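Side-chain contacts in DUF3298 domain-containing protein (Pseudomonas aeruginosa, PDB 4E72), which is of unknown function but belongs to the DUF3298 family and is probably exported to the bacterial envelope as a lipoprotein: residues 17-22 against 28-33; 41-46 against 121-126; 49-54 against 101-106; 155-160 against 166-171; 212-215 against 221-224. One frame throughout, in Å; residues are numbered along the deposited sequence.

Contact 1 (17-22 against 28-33)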
# COMPACT_ATOMS: atom_id res chain seq x y z
N GLU A 17 3.86 8.49 18.83
CA GLU A 17 3.17 7.43 19.53
C GLU A 17 2.50 8.09 20.73
O GLU A 17 3.19 8.70 21.55
CB GLU A 17 4.11 6.30 19.94
CG GLU A 17 3.40 5.15 20.66
CD GLU A 17 4.16 3.84 20.58
OE1 GLU A 17 5.08 3.64 21.41
OE2 GLU A 17 3.85 3.01 19.69
N HIS A 18 1.16 8.03 20.79
CA HIS A 18 0.42 8.66 21.87
C HIS A 18 -0.49 7.67 22.58
O HIS A 18 -1.17 6.84 21.95
CB HIS A 18 -0.38 9.87 21.37
CG HIS A 18 0.48 10.99 20.84
ND1 HIS A 18 0.18 11.63 19.65
CD2 HIS A 18 1.59 11.57 21.37
CE1 HIS A 18 1.11 12.56 19.50
NE2 HIS A 18 1.98 12.56 20.50
N LEU A 19 -0.45 7.74 23.91
CA LEU A 19 -1.27 6.91 24.78
C LEU A 19 -2.48 7.68 25.19
O LEU A 19 -2.41 8.91 25.24
CB LEU A 19 -0.47 6.49 26.05
CG LEU A 19 0.68 5.50 25.88
CD1 LEU A 19 1.24 5.13 27.23
CD2 LEU A 19 0.23 4.23 25.15
N LYS A 20 -3.59 6.97 25.49
CA LYS A 20 -4.80 7.59 26.05
C LYS A 20 -4.41 8.35 27.34
O LYS A 20 -3.75 7.78 28.20
CB LYS A 20 -5.89 6.54 26.37
CG LYS A 20 -7.17 7.13 26.95
CD LYS A 20 -8.32 6.13 26.94
CE LYS A 20 -9.58 6.68 27.57
NZ LYS A 20 -10.31 7.67 26.71
N PRO A 21 -4.74 9.64 27.47
CA PRO A 21 -4.34 10.37 28.69
C PRO A 21 -4.95 9.79 29.99
O PRO A 21 -6.12 9.38 30.02
CB PRO A 21 -4.88 11.79 28.44
CG PRO A 21 -5.02 11.89 26.95
CD PRO A 21 -5.45 10.51 26.52
N GLY A 22 -4.11 9.76 31.03
CA GLY A 22 -4.44 9.34 32.40
C GLY A 22 -4.51 7.86 32.65
O GLY A 22 -4.80 7.43 33.78
N CYS A 28 -3.25 0.24 28.04
CA CYS A 28 -3.58 1.63 27.69
C CYS A 28 -3.68 1.80 26.16
O CYS A 28 -2.70 1.54 25.46
CB CYS A 28 -2.58 2.61 28.28
SG CYS A 28 -2.82 4.33 27.75
N PRO A 29 -4.86 2.24 25.63
CA PRO A 29 -4.99 2.47 24.16
C PRO A 29 -3.91 3.40 23.62
O PRO A 29 -3.52 4.37 24.29
CB PRO A 29 -6.39 3.08 24.04
CG PRO A 29 -7.13 2.51 25.22
CD PRO A 29 -6.12 2.57 26.32
N LEU A 30 -3.41 3.08 22.43
CA LEU A 30 -2.25 3.67 21.75
C LEU A 30 -2.52 3.95 20.27
O LEU A 30 -3.07 3.11 19.57
CB LEU A 30 -1.12 2.60 21.87
CG LEU A 30 0.27 2.82 21.27
CD1 LEU A 30 1.32 2.09 22.12
CD2 LEU A 30 0.36 2.24 19.85
N VAL A 31 -2.05 5.11 19.79
CA VAL A 31 -2.10 5.53 18.38
C VAL A 31 -0.68 5.85 17.93
O VAL A 31 -0.03 6.73 18.51
CB VAL A 31 -3.07 6.69 18.04
CG1 VAL A 31 -2.97 7.06 16.56
CG2 VAL A 31 -4.51 6.31 18.38
N ASN A 32 -0.22 5.14 16.91
CA ASN A 32 1.13 5.34 16.38
C ASN A 32 1.03 5.76 14.90
O ASN A 32 0.58 4.99 14.07
CB ASN A 32 1.97 4.05 16.59
CG ASN A 32 3.41 4.16 16.15
OD1 ASN A 32 3.73 4.59 15.02
ND2 ASN A 32 4.31 3.73 17.01
N ILE A 33 1.42 7.02 14.61
CA ILE A 33 1.36 7.60 13.26
C ILE A 33 2.75 8.02 12.80
O ILE A 33 3.40 8.85 13.45
CB ILE A 33 0.35 8.80 13.19
CG1 ILE A 33 -1.11 8.32 13.43
CG2 ILE A 33 0.46 9.57 11.83
CD1 ILE A 33 -2.04 9.40 13.86

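Contact 2 (41-46 against 121-126)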
# COMPACT_ATOMS: atom_id res chain seq x y z
N GLU A 41 7.23 19.35 -3.01
CA GLU A 41 5.94 18.96 -3.61
C GLU A 41 4.83 18.99 -2.52
O GLU A 41 4.38 17.94 -2.09
CB GLU A 41 6.07 17.56 -4.26
CG GLU A 41 5.02 17.24 -5.31
CD GLU A 41 5.17 17.90 -6.68
OE1 GLU A 41 6.29 18.37 -7.01
OE2 GLU A 41 4.18 17.89 -7.44
N PRO A 42 4.37 20.19 -2.06
CA PRO A 42 3.37 20.24 -0.98
C PRO A 42 2.00 19.63 -1.32
O PRO A 42 1.23 19.37 -0.39
CB PRO A 42 3.23 21.73 -0.69
CG PRO A 42 3.69 22.41 -1.95
CD PRO A 42 4.79 21.55 -2.47
N GLN A 43 1.69 19.38 -2.62
CA GLN A 43 0.43 18.74 -3.04
C GLN A 43 0.34 17.30 -2.54
O GLN A 43 -0.76 16.79 -2.36
CB GLN A 43 0.27 18.72 -4.58
CG GLN A 43 0.44 20.07 -5.26
CD GLN A 43 1.60 20.00 -6.20
OE1 GLN A 43 1.43 19.73 -7.39
NE2 GLN A 43 2.81 20.18 -5.68
N LEU A 44 1.50 16.65 -2.34
CA LEU A 44 1.57 15.26 -1.87
C LEU A 44 1.18 15.11 -0.40
O LEU A 44 0.66 14.05 -0.03
CB LEU A 44 2.98 14.70 -2.07
CG LEU A 44 3.18 13.70 -3.21
CD1 LEU A 44 4.65 13.31 -3.34
CD2 LEU A 44 2.35 12.44 -3.01
N ASP A 45 1.46 16.12 0.44
CA ASP A 45 1.16 16.06 1.89
C ASP A 45 -0.35 15.70 2.16
O ASP A 45 -0.55 14.68 2.84
CB ASP A 45 1.57 17.37 2.62
CG ASP A 45 3.02 17.86 2.42
OD1 ASP A 45 3.81 17.14 1.76
OD2 ASP A 45 3.35 18.97 2.91
N PRO A 46 -1.39 16.39 1.60
CA PRO A 46 -2.78 15.99 1.90
C PRO A 46 -3.21 14.69 1.21
O PRO A 46 -4.19 14.07 1.64
CB PRO A 46 -3.62 17.16 1.39
CG PRO A 46 -2.79 17.84 0.39
CD PRO A 46 -1.36 17.64 0.79
N ILE A 121 0.73 4.47 -3.30
CA ILE A 121 0.50 5.74 -3.98
C ILE A 121 1.56 5.78 -5.09
O ILE A 121 2.75 5.61 -4.82
CB ILE A 121 0.56 7.00 -3.07
CG1 ILE A 121 -0.41 6.92 -1.87
CG2 ILE A 121 0.37 8.29 -3.92
CD1 ILE A 121 -0.19 8.02 -0.78
N ASN A 122 1.13 5.95 -6.33
CA ASN A 122 2.03 6.13 -7.48
C ASN A 122 1.88 7.58 -7.94
O ASN A 122 0.95 7.91 -8.65
CB ASN A 122 1.72 5.14 -8.61
CG ASN A 122 1.96 3.72 -8.23
OD1 ASN A 122 3.05 3.18 -8.44
ND2 ASN A 122 0.94 3.08 -7.64
N TYR A 123 2.73 8.45 -7.43
CA TYR A 123 2.66 9.87 -7.75
C TYR A 123 3.62 10.26 -8.86
O TYR A 123 4.84 10.14 -8.71
CB TYR A 123 2.94 10.70 -6.48
CG TYR A 123 2.67 12.17 -6.69
CD1 TYR A 123 1.38 12.69 -6.59
CD2 TYR A 123 3.71 13.06 -6.96
CE1 TYR A 123 1.13 14.04 -6.79
CE2 TYR A 123 3.47 14.41 -7.18
CZ TYR A 123 2.17 14.90 -7.09
OH TYR A 123 1.92 16.24 -7.25
N ASP A 124 3.08 10.76 -9.98
CA ASP A 124 3.88 11.24 -11.12
C ASP A 124 4.14 12.75 -10.97
O ASP A 124 3.20 13.54 -10.95
CB ASP A 124 3.18 10.94 -12.45
CG ASP A 124 3.94 11.29 -13.72
OD1 ASP A 124 5.20 11.42 -13.67
OD2 ASP A 124 3.30 11.38 -14.78
N ARG A 125 5.41 13.12 -10.81
CA ARG A 125 5.80 14.52 -10.62
C ARG A 125 5.77 15.33 -11.93
O ARG A 125 5.68 16.56 -11.88
CB ARG A 125 7.21 14.60 -10.01
CG ARG A 125 7.31 14.09 -8.59
CD ARG A 125 8.75 13.78 -8.26
NE ARG A 125 9.58 14.98 -8.34
CZ ARG A 125 10.90 14.98 -8.47
NH1 ARG A 125 11.57 13.83 -8.55
NH2 ARG A 125 11.57 16.11 -8.53
N ARG A 126 5.87 14.65 -13.09
CA ARG A 126 5.84 15.26 -14.42
C ARG A 126 4.43 15.84 -14.67
O ARG A 126 4.31 16.94 -15.19
CB ARG A 126 6.24 14.22 -15.49
CG ARG A 126 6.53 14.80 -16.88
CD ARG A 126 6.67 13.67 -17.89
NE ARG A 126 6.89 14.17 -19.25
CZ ARG A 126 6.75 13.43 -20.35
NH1 ARG A 126 6.38 12.16 -20.27
NH2 ARG A 126 6.98 13.96 -21.55

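Contact 3 (49-54 against 101-106)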
# COMPACT_ATOMS: atom_id res chain seq x y z
N GLU A 49 -2.00 12.03 3.66
CA GLU A 49 -2.89 12.08 4.84
C GLU A 49 -4.23 11.40 4.54
O GLU A 49 -4.65 10.56 5.33
CB GLU A 49 -3.11 13.54 5.31
CG GLU A 49 -3.93 13.60 6.60
CD GLU A 49 -4.09 14.95 7.26
OE1 GLU A 49 -4.85 15.79 6.72
OE2 GLU A 49 -3.55 15.13 8.37
N ARG A 50 -4.88 11.72 3.40
CA ARG A 50 -6.17 11.14 3.00
C ARG A 50 -6.05 9.63 2.77
O ARG A 50 -6.91 8.88 3.24
CB ARG A 50 -6.73 11.84 1.74
CG ARG A 50 -7.85 11.07 1.03
CD ARG A 50 -9.23 11.38 1.58
NE ARG A 50 -9.97 12.26 0.68
CZ ARG A 50 -10.83 11.85 -0.24
NH1 ARG A 50 -11.09 10.55 -0.39
NH2 ARG A 50 -11.44 12.73 -1.03
N ALA A 51 -4.97 9.18 2.08
CA ALA A 51 -4.74 7.76 1.79
C ALA A 51 -4.59 6.96 3.09
O ALA A 51 -5.06 5.82 3.16
CB ALA A 51 -3.53 7.58 0.88
N LEU A 52 -3.97 7.56 4.13
CA LEU A 52 -3.85 6.88 5.43
C LEU A 52 -5.19 6.86 6.16
O LEU A 52 -5.53 5.85 6.75
CB LEU A 52 -2.81 7.53 6.32
CG LEU A 52 -1.38 7.24 5.97
CD1 LEU A 52 -0.45 8.19 6.70
CD2 LEU A 52 -1.04 5.77 6.23
N LEU A 53 -5.97 7.95 6.05
CA LEU A 53 -7.29 8.04 6.69
C LEU A 53 -8.26 7.02 6.10
O LEU A 53 -9.11 6.51 6.85
CB LEU A 53 -7.87 9.45 6.58
CG LEU A 53 -7.26 10.49 7.52
CD1 LEU A 53 -7.70 11.90 7.12
CD2 LEU A 53 -7.61 10.19 8.99
N GLU A 54 -8.12 6.69 4.79
CA GLU A 54 -8.94 5.69 4.08
C GLU A 54 -8.73 4.29 4.66
O GLU A 54 -9.65 3.48 4.66
CB GLU A 54 -8.59 5.67 2.57
CG GLU A 54 -9.14 6.85 1.77
CD GLU A 54 -10.64 6.97 1.56
OE1 GLU A 54 -11.37 5.97 1.73
OE2 GLU A 54 -11.08 8.09 1.21
N ILE A 101 4.94 5.57 -2.89
CA ILE A 101 4.69 5.61 -1.45
C ILE A 101 3.98 4.34 -1.06
O ILE A 101 2.96 3.99 -1.66
CB ILE A 101 3.88 6.88 -1.04
CG1 ILE A 101 4.71 8.17 -1.34
CG2 ILE A 101 3.50 6.83 0.46
CD1 ILE A 101 3.91 9.42 -1.42
N GLU A 102 4.54 3.63 -0.06
CA GLU A 102 3.94 2.41 0.50
C GLU A 102 3.25 2.76 1.81
O GLU A 102 3.84 3.44 2.67
CB GLU A 102 4.96 1.29 0.69
CG GLU A 102 4.26 -0.06 0.76
CD GLU A 102 5.08 -1.33 0.90
OE1 GLU A 102 6.21 -1.40 0.36
OE2 GLU A 102 4.55 -2.29 1.51
N LEU A 103 1.99 2.29 1.96
CA LEU A 103 1.13 2.53 3.12
C LEU A 103 0.90 1.27 3.93
O LEU A 103 0.65 0.21 3.36
CB LEU A 103 -0.23 3.07 2.65
CG LEU A 103 -0.19 4.20 1.60
CD1 LEU A 103 -1.45 4.21 0.80
CD2 LEU A 103 0.06 5.56 2.25
N SER A 104 0.99 1.38 5.27
CA SER A 104 0.78 0.30 6.24
C SER A 104 -0.14 0.75 7.33
O SER A 104 -0.04 1.88 7.81
CB SER A 104 2.10 -0.13 6.90
OG SER A 104 3.10 -0.45 5.96
N SER A 105 -0.97 -0.17 7.77
CA SER A 105 -1.87 0.04 8.89
C SER A 105 -1.95 -1.24 9.69
O SER A 105 -1.77 -2.34 9.15
CB SER A 105 -3.26 0.48 8.41
OG SER A 105 -3.88 -0.52 7.63
N TYR A 106 -2.22 -1.09 10.99
CA TYR A 106 -2.45 -2.18 11.91
C TYR A 106 -3.49 -1.73 12.95
O TYR A 106 -3.24 -0.80 13.72
CB TYR A 106 -1.15 -2.67 12.56
CG TYR A 106 -1.40 -3.82 13.51
CD1 TYR A 106 -1.56 -5.12 13.04
CD2 TYR A 106 -1.56 -3.60 14.88
CE1 TYR A 106 -1.84 -6.17 13.91
CE2 TYR A 106 -1.86 -4.64 15.75
CZ TYR A 106 -1.99 -5.93 15.26
OH TYR A 106 -2.25 -6.95 16.14

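Contact 4 (155-160 against 166-171)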
# COMPACT_ATOMS: atom_id res chain seq x y z
N ALA A 155 4.36 -17.94 -11.26
CA ALA A 155 5.76 -17.80 -10.89
C ALA A 155 5.91 -17.74 -9.36
O ALA A 155 6.80 -18.37 -8.83
CB ALA A 155 6.38 -16.58 -11.54
N TRP A 156 5.00 -17.01 -8.67
CA TRP A 156 4.96 -16.87 -7.21
C TRP A 156 4.67 -18.22 -6.54
O TRP A 156 5.27 -18.52 -5.51
CB TRP A 156 3.93 -15.82 -6.78
CG TRP A 156 3.79 -15.66 -5.30
CD1 TRP A 156 4.55 -14.87 -4.49
CD2 TRP A 156 2.84 -16.32 -4.45
NE1 TRP A 156 4.15 -15.02 -3.18
CE2 TRP A 156 3.11 -15.91 -3.12
CE3 TRP A 156 1.78 -17.22 -4.67
CZ2 TRP A 156 2.37 -16.38 -2.03
CZ3 TRP A 156 1.06 -17.69 -3.58
CH2 TRP A 156 1.34 -17.26 -2.28
N LEU A 157 3.74 -19.02 -7.11
CA LEU A 157 3.43 -20.37 -6.60
C LEU A 157 4.67 -21.28 -6.66
O LEU A 157 4.96 -21.97 -5.68
CB LEU A 157 2.27 -21.02 -7.40
CG LEU A 157 0.86 -20.46 -7.19
CD1 LEU A 157 -0.07 -20.92 -8.32
CD2 LEU A 157 0.31 -20.81 -5.79
N LEU A 158 5.37 -21.29 -7.83
CA LEU A 158 6.59 -22.06 -8.11
C LEU A 158 7.70 -21.65 -7.15
O LEU A 158 8.37 -22.51 -6.61
CB LEU A 158 7.04 -21.90 -9.59
CG LEU A 158 8.23 -22.78 -10.05
CD1 LEU A 158 7.92 -24.25 -9.93
CD2 LEU A 158 8.62 -22.50 -11.47
N ALA A 159 7.86 -20.33 -6.89
CA ALA A 159 8.87 -19.81 -5.97
C ALA A 159 8.61 -20.27 -4.52
O ALA A 159 9.55 -20.43 -3.74
CB ALA A 159 8.90 -18.28 -6.04
N ASN A 160 7.34 -20.49 -4.17
CA ASN A 160 6.94 -20.90 -2.81
C ASN A 160 6.66 -22.40 -2.68
O ASN A 160 6.14 -22.82 -1.64
CB ASN A 160 5.70 -20.10 -2.39
CG ASN A 160 6.04 -18.69 -2.00
OD1 ASN A 160 6.49 -18.42 -0.89
ND2 ASN A 160 5.85 -17.76 -2.90
N ALA A 166 -2.36 -28.68 -5.14
CA ALA A 166 -3.67 -28.37 -5.72
C ALA A 166 -4.70 -27.96 -4.67
O ALA A 166 -5.57 -27.16 -5.00
CB ALA A 166 -4.18 -29.54 -6.55
N ASP A 167 -4.60 -28.49 -3.43
CA ASP A 167 -5.53 -28.16 -2.33
C ASP A 167 -5.43 -26.67 -1.96
O ASP A 167 -6.45 -26.02 -1.74
CB ASP A 167 -5.31 -29.05 -1.10
CG ASP A 167 -6.54 -29.24 -0.21
OD1 ASP A 167 -7.55 -28.52 -0.42
OD2 ASP A 167 -6.48 -30.11 0.70
N PHE A 168 -4.19 -26.13 -1.92
CA PHE A 168 -3.90 -24.71 -1.69
C PHE A 168 -4.49 -23.86 -2.82
O PHE A 168 -5.09 -22.81 -2.55
CB PHE A 168 -2.39 -24.47 -1.59
CG PHE A 168 -1.98 -23.05 -1.28
CD1 PHE A 168 -1.85 -22.11 -2.30
CD2 PHE A 168 -1.68 -22.66 0.02
CE1 PHE A 168 -1.50 -20.79 -2.01
CE2 PHE A 168 -1.28 -21.35 0.30
CZ PHE A 168 -1.21 -20.42 -0.71
N GLN A 169 -4.29 -24.29 -4.08
CA GLN A 169 -4.75 -23.58 -5.28
C GLN A 169 -6.28 -23.46 -5.35
O GLN A 169 -6.78 -22.39 -5.68
CB GLN A 169 -4.20 -24.23 -6.55
CG GLN A 169 -2.74 -23.85 -6.80
CD GLN A 169 -2.13 -24.52 -8.01
OE1 GLN A 169 -2.75 -24.61 -9.08
NE2 GLN A 169 -0.88 -24.96 -7.86
N LYS A 170 -7.03 -24.53 -4.95
CA LYS A 170 -8.50 -24.52 -4.91
C LYS A 170 -8.99 -23.61 -3.78
O LYS A 170 -10.02 -22.95 -3.94
CB LYS A 170 -9.08 -25.92 -4.74
CG LYS A 170 -8.74 -26.91 -5.87
CD LYS A 170 -9.17 -26.46 -7.28
CE LYS A 170 -8.22 -26.94 -8.36
NZ LYS A 170 -6.91 -26.25 -8.31
N THR A 171 -8.26 -23.58 -2.66
CA THR A 171 -8.60 -22.76 -1.49
C THR A 171 -8.31 -21.28 -1.77
O THR A 171 -9.06 -20.40 -1.34
CB THR A 171 -7.84 -23.27 -0.26
OG1 THR A 171 -8.23 -24.62 -0.01
CG2 THR A 171 -8.08 -22.44 0.99

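Contact 5 (212-215 against 221-224)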
# COMPACT_ATOMS: atom_id res chain seq x y z
N ARG A 212 6.88 -8.13 -20.38
CA ARG A 212 5.59 -8.84 -20.51
C ARG A 212 4.46 -7.81 -20.63
O ARG A 212 3.30 -8.20 -20.89
CB ARG A 212 5.34 -9.78 -19.29
CG ARG A 212 6.33 -10.95 -19.21
CD ARG A 212 5.84 -12.25 -19.84
NE ARG A 212 5.34 -12.13 -21.21
CZ ARG A 212 6.10 -12.08 -22.31
NH1 ARG A 212 7.42 -12.12 -22.21
NH2 ARG A 212 5.54 -11.99 -23.50
N LEU A 213 4.77 -6.51 -20.44
CA LEU A 213 3.78 -5.44 -20.45
C LEU A 213 3.88 -4.48 -21.65
O LEU A 213 3.29 -3.40 -21.61
CB LEU A 213 3.89 -4.65 -19.14
CG LEU A 213 3.60 -5.48 -17.89
CD1 LEU A 213 4.20 -4.86 -16.68
CD2 LEU A 213 2.10 -5.78 -17.74
N ASN A 214 4.58 -4.90 -22.73
CA ASN A 214 4.73 -4.15 -23.97
C ASN A 214 3.37 -4.04 -24.63
O ASN A 214 2.78 -5.07 -24.95
CB ASN A 214 5.73 -4.83 -24.92
CG ASN A 214 7.17 -4.76 -24.49
OD1 ASN A 214 7.69 -3.72 -24.07
ND2 ASN A 214 7.89 -5.85 -24.69
N GLY A 215 2.86 -2.82 -24.76
CA GLY A 215 1.55 -2.60 -25.35
C GLY A 215 0.42 -2.76 -24.35
O GLY A 215 -0.75 -2.73 -24.73
N LEU A 221 5.89 5.20 -18.89
CA LEU A 221 5.89 4.81 -17.49
C LEU A 221 6.87 3.65 -17.24
O LEU A 221 7.02 3.23 -16.09
CB LEU A 221 4.47 4.44 -17.03
CG LEU A 221 3.47 5.59 -16.98
CD1 LEU A 221 2.06 5.07 -16.72
CD2 LEU A 221 3.86 6.63 -15.92
N PHE A 222 7.49 3.13 -18.32
CA PHE A 222 8.51 2.09 -18.20
C PHE A 222 9.75 2.71 -17.54
O PHE A 222 10.01 3.91 -17.73
CB PHE A 222 8.88 1.47 -19.56
CG PHE A 222 8.03 0.29 -19.99
CD1 PHE A 222 6.64 0.41 -20.07
CD2 PHE A 222 8.61 -0.90 -20.40
CE1 PHE A 222 5.85 -0.67 -20.51
CE2 PHE A 222 7.83 -1.96 -20.87
CZ PHE A 222 6.45 -1.86 -20.88
N PRO A 223 10.51 1.94 -16.74
CA PRO A 223 11.67 2.53 -16.06
C PRO A 223 12.79 2.92 -17.04
O PRO A 223 12.95 2.30 -18.10
CB PRO A 223 12.10 1.44 -15.08
CG PRO A 223 11.59 0.18 -15.65
CD PRO A 223 10.33 0.52 -16.38
N GLY A 224 13.50 3.98 -16.68
CA GLY A 224 14.61 4.49 -17.47
C GLY A 224 15.82 3.60 -17.28
O GLY A 224 16.47 3.64 -16.23

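Contact 1 (17-22 against 28-33)
An antiparallel beta hairpin joins Glu17, His18 and Leu19 to Asn32, Val31 and Leu30, its two strands being the first of the chain. His18 and Val31 form the hydrogen-bonded pair, each N donating to the other's O at 2.9 Å, and a further bond from Lys20 N to Pro29 O carries the ladder past the end of the strand. On the face with Glu17, Leu19, Leu30 and Asn32, the carboxylate of Glu17 reaches across to Asn32: Asn32 ND2 meets Glu17 OE2 at 2.8 Å in a nearly straight bond (166°). The amide points at the oxygen within its own plane, yet comes from above the carboxylate plane, the two flat groups being turned 79° apart. With CG of Glu17 anti to N (chi1 -179°), its carboxylate arches over Leu30, and OE2 lies 3.6 Å from Leu30 CD2. Leu19 divides its contacts: CB rests 3.6 Å from Cys28 SG, while CD2 touches Leu30 CD1 at 3.9 Å. Strand 12-19 is one outer edge of the sheet, and 30-37 runs on its inner side beside strand 84-95. Helix 68-78 covers the Val31 face, where Glu72 takes His18 ND1 and Leu76 O takes Lys20 NZ.

Contact 2 (41-46 against 121-126)
Leu44 packs over one face of the Tyr123 ring, its CG above the centre, and this is the tight part of the contact. That CG sits 3.8 Å from the ring centroid and only 9° off the normal, a CH-pi contact, while the two methyls spread over the CB end of the ring, Leu44 CD2 3.7 Å from Tyr123 CG and Leu44 CD1 as close to Tyr123 CD2. A chi1 of -106°, away from the staggered values, accompanies this placement of the isobutyl group. At the far end of the ring the hydroxyl is held in a different way. Tyr123 OH donates to Glu41 OE2 at 2.8 Å, meeting that oxygen on its anti side and 16° out of the carboxylate plane. The fold element here is the type I turn 41-44 that leads into helix 44-54, packed against strand 115-124 of the six-stranded sheet; Ile47, further along the helix, also touches Tyr123. The Glu41 chain bends at chi2, which brings its carboxylate to the edge of the ring, and His128 ND1 is a second partner of OE2. Three of the touching residues are buried, whereas Gln43 marks the looser, solvent-exposed side. Its amide stands almost perpendicular to the ring, with OE1 3.5 Å from Tyr123 OH, and its NE2 makes just a weak bond to Glu41 OE2.

Contact 3 (49-54 against 101-106)
Leu103 points from its strand toward the helix and spreads its two methyls over neighbouring helical residues, Ala51 and Leu52. Leu103 CD1 meets the single methyl of Ala51, CB, at 4.0 Å; Leu103 CD2 meets Leu52 CD2 at 4.1 Å. The two leucine side chains pass each other at a slant, with one methyl of each doing the touching. Leu52 leaves the helix to one side of the strand, and its CG, anti to the carbonyl carbon (chi1 -76°), carries CD2 back across; the same methyl lies 4.3 Å from Ser104 O. The pairs that Leu103 makes with Ala51 and Leu52 are apolar contacts at van der Waals range, and the whole contact buries a modest 146 Å². On the helix itself Arg50 NH1 forms a salt bridge with Glu54 OE2 at 2.9 Å, and Glu54 OE1 bridges to Arg57. Ile121, from the next strand, packs on Ala51, while Leu87 and Ala89 of strand 84-95 take up Leu52. The axes of the helix and strand segments lie 9.0 Å apart, and their N-to-C directions are 35° apart. Helix 44-54 thus packs across one face of the mixed six-stranded sheet, a helix-on-sheet layer with small and branched aliphatic residues between.

Contact 4 (155-160 against 166-171)
Phe168 is the first residue of segment 166-171 to touch segment 155-160, and it meets two side chains there. Its CE1 lies 4.2 Å from Leu157 CD2 and 4.3 Å from Trp156 CZ3. Seen from the tryptophan, that carbon sits at the edge, close to the indole plane; the phenyl ring itself is approached obliquely by both neighbours. CG of Phe168 stands trans to the backbone N (chi1 -177°), which swings the ring toward the longer helix. Gln169 follows, and its amide end passes the other methyl of the same leucine: Gln169 NE2 is 4.1 Å from Leu157 CD1. That nitrogen is hydrogen-bonded to Leu162 O in the connecting loop, and the contact with Leu157 is plain packing. Further on, Thr171 OG1 bonds to Asp167 O at 2.8 Å, reaching it from the opposite face to Thr171 N. On the facing side, Asn160 ND2 bonds to Trp156 O at 2.8 Å and lies over a face of the indole. Leu162 and Pro198 also pack on Phe168. These are two consecutive helices within the DUF3298 range, joined by a short loop and running roughly antiparallel (141°), with a small apolar cluster between them.

Contact 5 (212-215 against 221-224)
Phe222 reaches across to Leu213 and Asn214, and its ring supplies everything 221-224 contributes to the contact. The apolar part is slight: Leu213 CB stands 4.2 Å from Phe222 CZ, at the far end of the ring. More intimate are the approaches of the ring's rim to oxygen. Leu213 O lies 3.6 Å from Phe222 CZ, at the edge and near the ring plane, where the positively polarised C-H groups of an aromatic ring would probably suit a carbonyl. A second oxygen, Asn214 OD1, is 3.7 Å from Phe222 CE2; it comes in obliquely. The amide of Asn214 and the ring are nevertheless close to parallel, their planes 10° apart, although the two side chains run at about a right angle to each other. Phe222 gets there with CG anti to the carbonyl carbon (chi1 -88°), pointing the ring at the 212-215 backbone. Only 110 Å² is buried in all. Both segments belong to the irregular chain that follows strand 205-208. Leu213 packs on Phe145 of helix 142-159, and Tyr210 meets the Phe222 ring with planes at about 60°, while Val217 touches that ring too.

Contacts 1, 2 and 3 all reach the six-stranded sheet. Contact 1 pairs an outermost strand with the next, whereas contacts 2 and 3 set helix 44-54 on strands 115-124 and 98-108 respectively, which are neighbours. These two lie 14 Å apart between centres and touch directly: Ile121 N meets Ile101 O at 2.8 Å, probably a hydrogen bond, and Leu44 packs on Ile101. In sequence, contact 3 falls between the two segments of contact 2. Contacts 4 and 5 come later, 27 Å apart between centres; contact 4 lies on helix 142-159, and contact 5 packs on it through Leu213. Centres of contacts 1 and 5 are 44 Å apart, on opposite sides of the chain's centre.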